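PDB 3C1A: putative oxidoreductase from Magnetospirillum magnetotacticum, which probably catalyses an NAD(P)-dependent oxidation or reduction of a substrate not yet known, using a Rossmann-fold domain for the cofactor. Local coordinates for residues 169-174 with 311-315. Sequence-based numbering, arbitrary orientation.
Sequences LWDWGA and LGACS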
# COMPACT_ATOMS: atom_id res chain seq x y z
N LEU A 169 2.19 -9.94 8.95
CA LEU A 169 3.50 -9.62 8.31
C LEU A 169 3.25 -9.14 6.87
O LEU A 169 3.79 -8.13 6.43
CB LEU A 169 4.43 -10.84 8.33
CG LEU A 169 5.92 -10.68 7.95
CD1 LEU A 169 6.84 -11.43 8.97
CD2 LEU A 169 6.21 -11.12 6.52
N TRP A 170 2.38 -9.85 6.16
CA TRP A 170 2.12 -9.55 4.75
C TRP A 170 1.22 -8.37 4.63
O TRP A 170 1.54 -7.43 3.91
CB TRP A 170 1.49 -10.74 4.05
CG TRP A 170 2.53 -11.78 3.76
CD1 TRP A 170 3.04 -12.69 4.63
CD2 TRP A 170 3.25 -11.93 2.54
NE1 TRP A 170 4.01 -13.44 4.01
CE2 TRP A 170 4.17 -12.99 2.72
CE3 TRP A 170 3.20 -11.28 1.31
CZ2 TRP A 170 5.01 -13.42 1.71
CZ3 TRP A 170 4.06 -11.70 0.31
CH2 TRP A 170 4.94 -12.76 0.51
N ASP A 171 0.09 -8.44 5.30
CA ASP A 171 -0.96 -7.43 5.20
C ASP A 171 -0.47 -6.06 5.69
O ASP A 171 -0.44 -5.11 4.92
CB ASP A 171 -2.19 -7.94 5.96
CG ASP A 171 -3.40 -7.04 5.87
OD1 ASP A 171 -3.46 -6.10 5.04
OD2 ASP A 171 -4.32 -7.29 6.67
N TRP A 172 -0.07 -5.96 6.96
CA TRP A 172 0.46 -4.69 7.47
C TRP A 172 1.87 -4.45 6.97
O TRP A 172 2.22 -3.35 6.68
CB TRP A 172 0.48 -4.67 9.00
CG TRP A 172 -0.85 -4.86 9.67
CD1 TRP A 172 -2.02 -5.36 9.12
CD2 TRP A 172 -1.15 -4.61 11.06
NE1 TRP A 172 -3.01 -5.40 10.08
CE2 TRP A 172 -2.50 -4.95 11.27
CE3 TRP A 172 -0.41 -4.10 12.12
CZ2 TRP A 172 -3.12 -4.80 12.51
CZ3 TRP A 172 -1.02 -3.98 13.34
CH2 TRP A 172 -2.34 -4.35 13.54
N GLY A 173 2.68 -5.50 6.86
CA GLY A 173 4.08 -5.33 6.46
C GLY A 173 4.29 -4.75 5.07
O GLY A 173 5.19 -3.93 4.87
N ALA A 174 3.45 -5.14 4.10
CA ALA A 174 3.55 -4.61 2.75
C ALA A 174 3.39 -3.08 2.79
O ALA A 174 4.02 -2.33 2.05
CB ALA A 174 2.50 -5.29 1.79
N LEU A 311 8.98 -9.64 1.87
CA LEU A 311 8.05 -10.23 2.82
C LEU A 311 8.27 -11.73 2.92
O LEU A 311 8.26 -12.28 4.03
CB LEU A 311 6.62 -9.91 2.44
CG LEU A 311 6.27 -8.44 2.65
CD1 LEU A 311 4.90 -8.22 2.12
CD2 LEU A 311 6.39 -8.12 4.14
N GLY A 312 8.49 -12.37 1.78
CA GLY A 312 8.82 -13.79 1.75
C GLY A 312 10.12 -14.14 2.46
O GLY A 312 10.20 -15.19 3.10
N ALA A 313 11.12 -13.25 2.38
CA ALA A 313 12.38 -13.38 3.15
C ALA A 313 12.21 -13.28 4.68
O ALA A 313 13.08 -13.72 5.42
CB ALA A 313 13.41 -12.35 2.67
N CYS A 314 11.12 -12.67 5.14
CA CYS A 314 10.83 -12.51 6.57
C CYS A 314 9.89 -13.58 7.09
O CYS A 314 9.70 -13.71 8.30
CB CYS A 314 10.18 -11.15 6.81
SG CYS A 314 11.22 -9.75 6.48
N SER A 315 9.26 -14.32 6.19
CA SER A 315 8.28 -15.33 6.58
C SER A 315 8.99 -16.58 7.03
O SER A 315 8.35 -17.54 7.49
CB SER A 315 7.37 -15.69 5.39
OG SER A 315 6.80 -14.54 4.81
OXT SER A 315 10.22 -16.66 6.90
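Trp170 carries CG beside its backbone N and opposite the carbonyl carbon (chi1 -77°), which swings the indole under CB of Leu311; the leucine's own first torsion, of the same kind, sends its CG and methyls onward into helix 168-184. The CH-pi contact is nearly perpendicular: CB of Leu311 stands 3.6 Å from the centroid of the six-membered ring of Trp170, only 4° off its normal. Beyond CB the leucine runs on between Trp170, Ala174, Gly173 and Leu169, a knob in a hole. Its two methyls divide the work. CD1 of Leu311 lies 3.6 Å from CE3 of Trp170 and also meets CB of Ala174, whereas CD2 turns to Leu169, 3.8 Å from CD2 of that residue. Leu169 and Leu311 pass alongside, pointing opposite ways, and Leu169 continues with both methyls to CB of Cys314, 4.0 Å from its CD2.

The chain terminus adds a polar element to this greasy interface. Trp170 NE1 gives a weak, bent hydrogen bond to Ser315 OG (3.1 Å, 132° at the hydrogen). The same hydroxyl donates to Leu311 O at 2.8 Å, approaching from above the carbonyl plane, while Cys314 N reaches that oxygen from the opposite face. The final serine is thus held to the last turn of its own helix and only weakly to the indole.

Leu104 also touches Trp170, and Pro101 touches Ala174. On the sheet side, Leu169 and Cys314 share Leu211 of strand 204-215, and Cys314 reaches Thr191 and Ala193 of strand 190-201. The contact thus joins the end of the chain to a helix of the GFO/IDH/MocA C-terminal domain, with helices 168-184 and 301-314 packed together against these two strands of the mixed sheet.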